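PDB 1SZ9: PCF11 protein from Saccharomyces cerevisiae, which probably binds the carboxy-terminal domain of RNA polymerase II through its CTD-interacting domain, linking transcription to the processing of mRNA 3' ends. Local coordinates for residues Cys40-Tyr43 and Phe44-Ile48; Asn107-Lys110 and Leu111-Asn114; Pro121-Gly125 and Ser126-Lys130. All blocks are in the same frame, centred on the assembly; numbering follows the deposited sequence.

Interaction 1 of 3, residues Cys40-Tyr43 and Phe44-Ile48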
ATOM      1  N   CYS A  40     -17.111  -1.206  -1.921  1.00 33.11           N
ATOM      2  CA  CYS A  40     -16.313  -2.421  -2.153  1.00 33.18           C
ATOM      3  C   CYS A  40     -14.928  -2.319  -1.530  1.00 31.39           C
ATOM      4  O   CYS A  40     -14.054  -3.144  -1.810  1.00 30.24           O
ATOM      5  CB  CYS A  40     -16.118  -2.670  -3.657  1.00 35.05           C
ATOM      6  SG  CYS A  40     -17.612  -3.008  -4.611  1.00 39.15           S
ATOM      7  N   ALA A  41     -14.726  -1.293  -0.708  1.00 30.44           N
ATOM      8  CA  ALA A  41     -13.438  -1.050  -0.076  1.00 30.83           C
ATOM      9  C   ALA A  41     -12.736  -2.283   0.504  1.00 31.40           C
ATOM     10  O   ALA A  41     -11.571  -2.545   0.200  1.00 32.42           O
ATOM     11  CB  ALA A  41     -13.591   0.025   1.002  1.00 30.82           C
ATOM     12  N   GLN A  42     -13.414  -3.049   1.343  1.00 31.33           N
ATOM     13  CA  GLN A  42     -12.741  -4.211   1.911  1.00 33.79           C
ATOM     14  C   GLN A  42     -12.254  -5.205   0.841  1.00 33.16           C
ATOM     15  O   GLN A  42     -11.214  -5.858   1.020  1.00 31.81           O
ATOM     16  CB  GLN A  42     -13.638  -4.905   2.938  1.00 37.14           C
ATOM     17  CG  GLN A  42     -12.995  -6.153   3.532  1.00 43.63           C
ATOM     18  CD  GLN A  42     -13.580  -6.541   4.876  1.00 47.30           C
ATOM     19  OE1 GLN A  42     -14.753  -6.275   5.161  1.00 46.39           O
ATOM     20  NE2 GLN A  42     -12.762  -7.192   5.711  1.00 49.05           N
ATOM     21  N   TYR A  43     -12.983  -5.307  -0.271  1.00 31.18           N
ATOM     22  CA  TYR A  43     -12.585  -6.207  -1.349  1.00 32.02           C
ATOM     23  C   TYR A  43     -11.314  -5.699  -1.993  1.00 29.61           C
ATOM     24  O   TYR A  43     -10.415  -6.477  -2.284  1.00 27.61           O
ATOM     25  CB  TYR A  43     -13.684  -6.328  -2.403  1.00 33.16           C
ATOM     26  CG  TYR A  43     -14.895  -7.054  -1.877  1.00 39.31           C
ATOM     27  CD1 TYR A  43     -14.784  -8.357  -1.394  1.00 40.77           C
ATOM     28  CD2 TYR A  43     -16.136  -6.426  -1.806  1.00 40.57           C
ATOM     29  CE1 TYR A  43     -15.868  -9.013  -0.849  1.00 42.67           C
ATOM     30  CE2 TYR A  43     -17.238  -7.080  -1.258  1.00 42.23           C
ATOM     31  CZ  TYR A  43     -17.092  -8.369  -0.782  1.00 44.27           C
ATOM     32  OH  TYR A  43     -18.162  -9.016  -0.220  1.00 48.08           O
ATOM     33  N   PHE A  44     -11.244  -4.389  -2.207  1.00 29.36           N
ATOM     34  CA  PHE A  44     -10.057  -3.784  -2.806  1.00 29.19           C
ATOM     35  C   PHE A  44      -8.863  -3.923  -1.850  1.00 27.91           C
ATOM     36  O   PHE A  44      -7.751  -4.208  -2.275  1.00 27.11           O
ATOM     37  CB  PHE A  44     -10.316  -2.309  -3.132  1.00 25.86           C
ATOM     38  CG  PHE A  44     -11.440  -2.092  -4.111  1.00 26.34           C
ATOM     39  CD1 PHE A  44     -11.843  -3.108  -4.970  1.00 24.53           C
ATOM     40  CD2 PHE A  44     -12.073  -0.854  -4.202  1.00 28.36           C
ATOM     41  CE1 PHE A  44     -12.861  -2.898  -5.914  1.00 25.91           C
ATOM     42  CE2 PHE A  44     -13.090  -0.631  -5.141  1.00 28.02           C
ATOM     43  CZ  PHE A  44     -13.482  -1.663  -5.999  1.00 25.98           C
ATOM     44  N   VAL A  45      -9.092  -3.737  -0.555  1.00 27.82           N
ATOM     45  CA  VAL A  45      -7.994  -3.885   0.399  1.00 25.44           C
ATOM     46  C   VAL A  45      -7.429  -5.306   0.372  1.00 26.43           C
ATOM     47  O   VAL A  45      -6.213  -5.505   0.300  1.00 23.79           O
ATOM     48  CB  VAL A  45      -8.449  -3.528   1.830  1.00 25.94           C
ATOM     49  CG1 VAL A  45      -7.370  -3.924   2.849  1.00 25.23           C
ATOM     50  CG2 VAL A  45      -8.699  -2.027   1.913  1.00 25.26           C
ATOM     51  N   ASP A  46      -8.305  -6.306   0.407  1.00 28.57           N
ATOM     52  CA  ASP A  46      -7.826  -7.684   0.400  1.00 28.26           C
ATOM     53  C   ASP A  46      -7.127  -8.044  -0.893  1.00 26.12           C
ATOM     54  O   ASP A  46      -6.152  -8.778  -0.888  1.00 26.01           O
ATOM     55  CB  ASP A  46      -8.966  -8.658   0.670  1.00 33.49           C
ATOM     56  CG  ASP A  46      -9.429  -8.609   2.115  1.00 38.68           C
ATOM     57  OD1 ASP A  46      -8.622  -8.214   2.998  1.00 40.30           O
ATOM     58  OD2 ASP A  46     -10.592  -8.979   2.364  1.00 41.27           O
ATOM     59  N   ALA A  47      -7.617  -7.512  -2.002  1.00 25.82           N
ATOM     60  CA  ALA A  47      -6.999  -7.769  -3.294  1.00 24.01           C
ATOM     61  C   ALA A  47      -5.560  -7.206  -3.301  1.00 25.14           C
ATOM     62  O   ALA A  47      -4.627  -7.869  -3.743  1.00 23.37           O
ATOM     63  CB  ALA A  47      -7.821  -7.119  -4.392  1.00 21.93           C
ATOM     64  N   ILE A  48      -5.384  -5.983  -2.802  1.00 24.95           N
ATOM     65  CA  ILE A  48      -4.060  -5.382  -2.778  1.00 24.80           C
ATOM     66  C   ILE A  48      -3.123  -6.085  -1.794  1.00 23.34           C
ATOM     67  O   ILE A  48      -1.978  -6.344  -2.130  1.00 21.42           O
ATOM     68  CB  ILE A  48      -4.150  -3.866  -2.471  1.00 25.64           C
ATOM     69  CG1 ILE A  48      -4.740  -3.152  -3.686  1.00 27.51           C
ATOM     70  CG2 ILE A  48      -2.758  -3.268  -2.200  1.00 24.29           C
ATOM     71  CD1 ILE A  48      -4.983  -1.699  -3.468  1.00 30.71           C
TER
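Phe44 answers Cys40 twice, once with its backbone N-H and once with its ring. The amide gives a hydrogen bond to Cys40 O over 3.1 Å from Phe44 N, with an N-H...O angle of 158°, and the same carbonyl oxygen sits above one face of the phenyl ring, offset toward the rim. Cys40 O also takes a weak bond from Tyr43 N, so two amides share it. With CG anti to its own carbonyl carbon (chi1 -61°), the ring swings back toward the start of the helix and passes beneath the N-cap residue. Cys40 CB lies over that face in a CH-pi contact, 4.0 Å from the ring centroid, while SG approaches obliquely as a Cys sulfur-aromatic neighbour. This is the opening turn of helix 41-54, one of the helices of the right-handed superhelical CID fold, and the regular alpha-helical pairing is established at once. Val45 N reaches Ala41 O at 2.9 Å, and Asp46 N binds Gln42 O at 3.0 Å. Ala47 N completes the series by donating to Tyr43 O, so four successive carbonyls each accept an amide from the next turn. The carboxylate of Asp46 adds nothing to this pairing: its OD2 stands 3.5 Å from Gln42 O, acceptor against acceptor. Its side chain instead runs beside that of Gln42, both pointing the same way, with amide and carboxylate planes turned 48° apart. Beyond the turn, Phe44 stacks with Phe12 and touches Ile8 of helix 3-16 and Tyr78 of helix 78-83, while Val45 packs on Tyr81 and Phe82. With an alanine at Phe44, Cys40 CB would probably lose the ring beneath it and a gap would be likely to open beside Phe12.

Interaction 2 of 3, residues Asn107-Lys110 and Leu111-Asn114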
ATOM      1  N   ASN A 107      11.543   5.457   1.504  1.00 20.69           N
ATOM      2  CA  ASN A 107      11.085   6.787   1.121  1.00 20.69           C
ATOM      3  C   ASN A 107       9.565   6.848   1.216  1.00 22.28           C
ATOM      4  O   ASN A 107       9.003   7.838   1.682  1.00 21.74           O
ATOM      5  CB  ASN A 107      11.577   7.129  -0.291  1.00 18.66           C
ATOM      6  CG  ASN A 107      13.075   7.426  -0.310  1.00 23.38           C
ATOM      7  OD1 ASN A 107      13.667   7.649   0.742  1.00 23.14           O
ATOM      8  ND2 ASN A 107      13.684   7.430  -1.489  1.00 23.69           N
ATOM      9  N   MET A 108       8.909   5.767   0.803  1.00 20.52           N
ATOM     10  CA  MET A 108       7.453   5.706   0.862  1.00 21.85           C
ATOM     11  C   MET A 108       6.982   5.852   2.310  1.00 20.09           C
ATOM     12  O   MET A 108       6.020   6.580   2.591  1.00 21.23           O
ATOM     13  CB  MET A 108       6.952   4.383   0.265  1.00 19.67           C
ATOM     14  CG  MET A 108       5.442   4.156   0.389  1.00 22.51           C
ATOM     15  SD  MET A 108       5.007   2.528  -0.296  1.00 22.43           S
ATOM     16  CE  MET A 108       5.767   1.428   1.009  1.00 22.58           C
ATOM     17  N   PHE A 109       7.655   5.155   3.219  1.00 19.40           N
ATOM     18  CA  PHE A 109       7.334   5.229   4.650  1.00 19.39           C
ATOM     19  C   PHE A 109       7.527   6.666   5.175  1.00 20.67           C
ATOM     20  O   PHE A 109       6.709   7.177   5.944  1.00 18.65           O
ATOM     21  CB  PHE A 109       8.239   4.275   5.425  1.00 21.11           C
ATOM     22  CG  PHE A 109       8.238   4.508   6.908  1.00 24.02           C
ATOM     23  CD1 PHE A 109       7.136   4.136   7.689  1.00 24.63           C
ATOM     24  CD2 PHE A 109       9.307   5.153   7.514  1.00 23.02           C
ATOM     25  CE1 PHE A 109       7.098   4.414   9.053  1.00 25.18           C
ATOM     26  CE2 PHE A 109       9.278   5.439   8.890  1.00 27.10           C
ATOM     27  CZ  PHE A 109       8.170   5.072   9.655  1.00 25.24           C
ATOM     28  N   LYS A 110       8.622   7.307   4.769  1.00 19.93           N
ATOM     29  CA  LYS A 110       8.878   8.677   5.184  1.00 25.94           C
ATOM     30  C   LYS A 110       7.711   9.594   4.825  1.00 25.78           C
ATOM     31  O   LYS A 110       7.303  10.418   5.630  1.00 23.29           O
ATOM     32  CB  LYS A 110      10.143   9.229   4.521  1.00 29.06           C
ATOM     33  CG  LYS A 110      11.454   8.869   5.210  1.00 31.43           C
ATOM     34  CD  LYS A 110      12.572   9.641   4.524  1.00 35.69           C
ATOM     35  CE  LYS A 110      13.912   9.426   5.177  1.00 37.48           C
ATOM     36  NZ  LYS A 110      14.897  10.337   4.531  1.00 44.49           N
ATOM     37  N   LEU A 111       7.171   9.451   3.617  1.00 26.50           N
ATOM     38  CA  LEU A 111       6.053  10.307   3.223  1.00 25.59           C
ATOM     39  C   LEU A 111       4.773   9.950   3.975  1.00 25.92           C
ATOM     40  O   LEU A 111       3.880  10.789   4.082  1.00 27.58           O
ATOM     41  CB  LEU A 111       5.821  10.241   1.709  1.00 25.63           C
ATOM     42  CG  LEU A 111       7.003  10.700   0.855  1.00 28.65           C
ATOM     43  CD1 LEU A 111       6.606  10.640  -0.614  1.00 26.93           C
ATOM     44  CD2 LEU A 111       7.420  12.127   1.232  1.00 27.98           C
ATOM     45  N   TRP A 112       4.670   8.725   4.506  1.00 23.34           N
ATOM     46  CA  TRP A 112       3.465   8.368   5.266  1.00 24.12           C
ATOM     47  C   TRP A 112       3.416   9.167   6.572  1.00 24.34           C
ATOM     48  O   TRP A 112       2.353   9.341   7.143  1.00 26.09           O
ATOM     49  CB  TRP A 112       3.400   6.871   5.627  1.00 20.77           C
ATOM     50  CG  TRP A 112       3.154   5.916   4.476  1.00 23.69           C
ATOM     51  CD1 TRP A 112       2.643   6.217   3.245  1.00 21.35           C
ATOM     52  CD2 TRP A 112       3.377   4.502   4.484  1.00 19.87           C
ATOM     53  NE1 TRP A 112       2.531   5.067   2.480  1.00 20.57           N
ATOM     54  CE2 TRP A 112       2.978   4.004   3.220  1.00 21.32           C
ATOM     55  CE3 TRP A 112       3.881   3.606   5.437  1.00 19.75           C
ATOM     56  CZ2 TRP A 112       3.065   2.639   2.884  1.00 18.85           C
ATOM     57  CZ3 TRP A 112       3.966   2.249   5.105  1.00 21.34           C
ATOM     58  CH2 TRP A 112       3.559   1.783   3.837  1.00 19.30           C
ATOM     59  N   LEU A 113       4.569   9.633   7.046  1.00 24.28           N
ATOM     60  CA  LEU A 113       4.649  10.422   8.290  1.00 26.75           C
ATOM     61  C   LEU A 113       4.099  11.843   8.104  1.00 25.40           C
ATOM     62  O   LEU A 113       3.693  12.485   9.055  1.00 28.82           O
ATOM     63  CB  LEU A 113       6.104  10.490   8.779  1.00 27.22           C
ATOM     64  CG  LEU A 113       6.637   9.487   9.814  1.00 31.77           C
ATOM     65  CD1 LEU A 113       5.723   8.291   9.989  1.00 29.51           C
ATOM     66  CD2 LEU A 113       8.034   9.076   9.405  1.00 27.90           C
ATOM     67  N   ASN A 114       4.087  12.329   6.873  1.00 24.93           N
ATOM     68  CA  ASN A 114       3.564  13.658   6.572  1.00 25.86           C
ATOM     69  C   ASN A 114       2.992  13.638   5.146  1.00 25.80           C
ATOM     70  O   ASN A 114       3.498  14.314   4.245  1.00 27.03           O
ATOM     71  CB  ASN A 114       4.675  14.714   6.711  1.00 27.30           C
ATOM     72  CG  ASN A 114       4.163  16.137   6.468  1.00 33.62           C
ATOM     73  OD1 ASN A 114       3.041  16.471   6.854  1.00 31.75           O
ATOM     74  ND2 ASN A 114       4.991  16.979   5.831  1.00 30.76           N
TER
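Met108 and Trp112, one helical turn apart, make the closest side-chain contact here: the methyl CE of Met108 lies 3.5 Å from Trp112 CZ2. The methionine crosses the indole obliquely, its CG near NE1 and CE2, because CG is set anti to N (chi1 175°); a bend at chi3 (70°) then folds CE in against CZ2 and CH2 of the six-membered ring. The sulfur is a Met-aromatic neighbour, approaching that ring obliquely with SD 4.8 Å from its centroid. Phe109 meets the same six-membered ring at CE3, which lies at the phenyl edge, 4.0 Å from Phe109 CD1; the two side chains cross at about a right angle. The phenyl ring also meets Leu113, whose CD2 comes within 3.9 Å of Phe109 CE2. Beneath these groups helix 99-112 of the all-helical CID fold reaches its C-terminal end, where bonds three residues apart join the four-apart pattern in a 3-10-like tightening. Leu111 N still bonds Asn107 O in the regular alpha-helical manner, but Trp112 N divides itself between weak bonds to Met108 O and Phe109 O. Leu113 N makes a weak bond to Phe109 O and a firmer one to Lys110 O at 3.2 Å, although it lies above that carbonyl's plane. The Met108 carbonyl oxygen also lies over one face of the indole, 3.4 Å above its plane. In the next shell, Trp112 NE1 is hydrogen-bonded to Asp68 OD1 of helix 57-73, which probably limits rotation of the indole, and Phe123 adds an edge-to-face contact. Phe109 packs on Leu128, Ile131 and Leu135 of helix 125-137, whereas Met108 faces Phe64 and Tyr90. Past the helix, Asn114 OD1 is held by Gly119 N and ND2 by Asp117 OD1.

Interaction 3 of 3, residues Pro121-Gly125 and Ser126-Lys130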
ATOM      1  N   PRO A 121       0.021  11.945  10.304  1.00 30.59           N
ATOM      2  CA  PRO A 121       0.393  10.622   9.771  1.00 29.39           C
ATOM      3  C   PRO A 121      -0.736   9.954   8.973  1.00 27.51           C
ATOM      4  O   PRO A 121      -1.905  10.027   9.353  1.00 28.16           O
ATOM      5  CB  PRO A 121       0.767   9.831  11.025  1.00 28.30           C
ATOM      6  CG  PRO A 121       1.295  10.926  11.953  1.00 33.12           C
ATOM      7  CD  PRO A 121       0.284  12.027  11.753  1.00 30.91           C
ATOM      8  N   LEU A 122      -0.371   9.302   7.876  1.00 24.64           N
ATOM      9  CA  LEU A 122      -1.337   8.642   7.007  1.00 25.43           C
ATOM     10  C   LEU A 122      -2.097   7.485   7.662  1.00 26.73           C
ATOM     11  O   LEU A 122      -3.283   7.304   7.433  1.00 25.72           O
ATOM     12  CB  LEU A 122      -0.628   8.152   5.729  1.00 22.50           C
ATOM     13  CG  LEU A 122      -1.481   7.659   4.542  1.00 21.12           C
ATOM     14  CD1 LEU A 122      -2.497   8.729   4.085  1.00 18.78           C
ATOM     15  CD2 LEU A 122      -0.570   7.294   3.414  1.00 20.22           C
ATOM     16  N   PHE A 123      -1.407   6.711   8.485  1.00 29.15           N
ATOM     17  CA  PHE A 123      -2.004   5.554   9.129  1.00 31.05           C
ATOM     18  C   PHE A 123      -1.968   5.633  10.652  1.00 33.12           C
ATOM     19  O   PHE A 123      -1.331   6.514  11.247  1.00 29.44           O
ATOM     20  CB  PHE A 123      -1.243   4.299   8.695  1.00 30.79           C
ATOM     21  CG  PHE A 123      -1.222   4.089   7.205  1.00 30.53           C
ATOM     22  CD1 PHE A 123      -2.328   3.549   6.550  1.00 26.18           C
ATOM     23  CD2 PHE A 123      -0.098   4.432   6.461  1.00 25.89           C
ATOM     24  CE1 PHE A 123      -2.307   3.353   5.173  1.00 27.72           C
ATOM     25  CE2 PHE A 123      -0.069   4.242   5.085  1.00 27.56           C
ATOM     26  CZ  PHE A 123      -1.174   3.702   4.435  1.00 26.65           C
ATOM     27  N   GLU A 124      -2.651   4.678  11.267  1.00 37.71           N
ATOM     28  CA  GLU A 124      -2.680   4.562  12.715  1.00 39.03           C
ATOM     29  C   GLU A 124      -1.248   4.727  13.239  1.00 40.85           C
ATOM     30  O   GLU A 124      -0.290   4.086  12.744  1.00 36.35           O
ATOM     31  CB  GLU A 124      -3.234   3.195  13.107  1.00 41.60           C
ATOM     32  CG  GLU A 124      -4.748   3.079  12.941  1.00 51.32           C
ATOM     33  CD  GLU A 124      -5.307   1.777  13.506  1.00 55.57           C
ATOM     34  OE1 GLU A 124      -4.986   1.446  14.671  1.00 58.20           O
ATOM     35  OE2 GLU A 124      -6.075   1.090  12.792  1.00 58.96           O
ATOM     36  N   GLY A 125      -1.110   5.608  14.228  1.00 39.94           N
ATOM     37  CA  GLY A 125       0.190   5.869  14.816  1.00 39.55           C
ATOM     38  C   GLY A 125       0.909   4.602  15.231  1.00 39.80           C
ATOM     39  O   GLY A 125       2.142   4.528  15.117  1.00 40.03           O
ATOM     40  N   SER A 126       0.156   3.595  15.681  1.00 36.88           N
ATOM     41  CA  SER A 126       0.778   2.341  16.125  1.00 37.18           C
ATOM     42  C   SER A 126       1.568   1.578  15.057  1.00 33.54           C
ATOM     43  O   SER A 126       2.677   1.113  15.313  1.00 32.43           O
ATOM     44  CB  SER A 126      -0.261   1.395  16.704  1.00 36.88           C
ATOM     45  OG  SER A 126       0.371   0.162  17.019  1.00 41.81           O
ATOM     46  N   ALA A 127       0.970   1.436  13.879  1.00 31.30           N
ATOM     47  CA  ALA A 127       1.587   0.747  12.756  1.00 29.58           C
ATOM     48  C   ALA A 127       2.897   1.436  12.333  1.00 27.01           C
ATOM     49  O   ALA A 127       3.922   0.779  12.173  1.00 26.80           O
ATOM     50  CB  ALA A 127       0.612   0.708  11.585  1.00 29.31           C
ATOM     51  N   LEU A 128       2.852   2.757  12.176  1.00 24.69           N
ATOM     52  CA  LEU A 128       4.011   3.544  11.773  1.00 24.06           C
ATOM     53  C   LEU A 128       5.167   3.482  12.772  1.00 25.81           C
ATOM     54  O   LEU A 128       6.323   3.472  12.363  1.00 23.78           O
ATOM     55  CB  LEU A 128       3.600   5.008  11.523  1.00 24.12           C
ATOM     56  CG  LEU A 128       2.637   5.202  10.345  1.00 27.20           C
ATOM     57  CD1 LEU A 128       2.312   6.669  10.159  1.00 28.86           C
ATOM     58  CD2 LEU A 128       3.267   4.640   9.062  1.00 28.26           C
ATOM     59  N   GLU A 129       4.863   3.455  14.073  1.00 26.93           N
ATOM     60  CA  GLU A 129       5.905   3.362  15.104  1.00 28.30           C
ATOM     61  C   GLU A 129       6.583   1.996  15.024  1.00 26.74           C
ATOM     62  O   GLU A 129       7.797   1.904  15.162  1.00 27.33           O
ATOM     63  CB  GLU A 129       5.317   3.510  16.517  1.00 31.91           C
ATOM     64  CG  GLU A 129       4.880   4.916  16.905  1.00 41.80           C
ATOM     65  CD  GLU A 129       4.184   4.937  18.272  1.00 48.63           C
ATOM     66  OE1 GLU A 129       4.724   4.318  19.225  1.00 50.38           O
ATOM     67  OE2 GLU A 129       3.103   5.565  18.393  1.00 51.14           O
ATOM     68  N   LYS A 130       5.790   0.939  14.837  1.00 25.61           N
ATOM     69  CA  LYS A 130       6.331  -0.414  14.729  1.00 25.15           C
ATOM     70  C   LYS A 130       7.222  -0.529  13.484  1.00 23.58           C
ATOM     71  O   LYS A 130       8.252  -1.200  13.515  1.00 21.10           O
ATOM     72  CB  LYS A 130       5.216  -1.458  14.630  1.00 27.51           C
ATOM     73  CG  LYS A 130       4.462  -1.798  15.918  1.00 31.43           C
ATOM     74  CD  LYS A 130       3.578  -3.028  15.642  1.00 36.98           C
ATOM     75  CE  LYS A 130       2.581  -3.363  16.758  1.00 40.79           C
ATOM     76  NZ  LYS A 130       3.219  -3.921  17.987  1.00 43.52           N
TER
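The start of the last helix, 125-137, is packed against the loop that leads into it, with Leu128 turning back over the approach. Its CD1 lies 3.6 Å from Pro121 CB and also touches Phe123 O. The other branch, Leu128 CD2, comes obliquely to the Phe123 ring, 4.3 Å from CD2 of that residue. The leucine gets there because CG stands anti to its own carbonyl carbon (chi1 -65°), which aims the branch toward the N-terminal end of the helix. Glu124 occupies the N-cap position of this alpha helix, and its carbonyl oxygen receives two weak bonds, from Ala127 N at 3.1 Å and from Leu128 N at 3.5 Å. Regular pairing begins one residue later, where Glu129 N donates to Gly125 O over 3.1 Å at an N-H...O angle of 153°. The side chain of Glu129 folds along the same carbonyl, its CG 3.3 Å from Gly125 O. On the loop side, Glu124 N is hydrogen-bonded to Ser83 OG, and Phe123 is set among Leu67 and Cys71 of helix 57-73, Phe82 of helix 78-83 and Leu86 of helix 86-95.

In the fold
All three contacts are local and partly buried, each at an end of a helix in an all-helical domain. Interaction 1 begins helix 41-54 with regular backbone bonds, interaction 2 ends helix 99-112 with one regular bond followed by shared, mostly weak ones, and interaction 3 begins helix 125-137 with weak bonds before the regular pattern. The first stands apart, its centre about 22 Å from that of interaction 2, across the centre of the chain. Interactions 2 and 3 touch: Trp112 O is probably hydrogen-bonded to Leu122 N, and Leu113 CD1 packs on Leu128 CD1. In each, buried apolar side chains face neighbouring helices while charged residues such as Asp46, Lys110 and Glu129 are exposed.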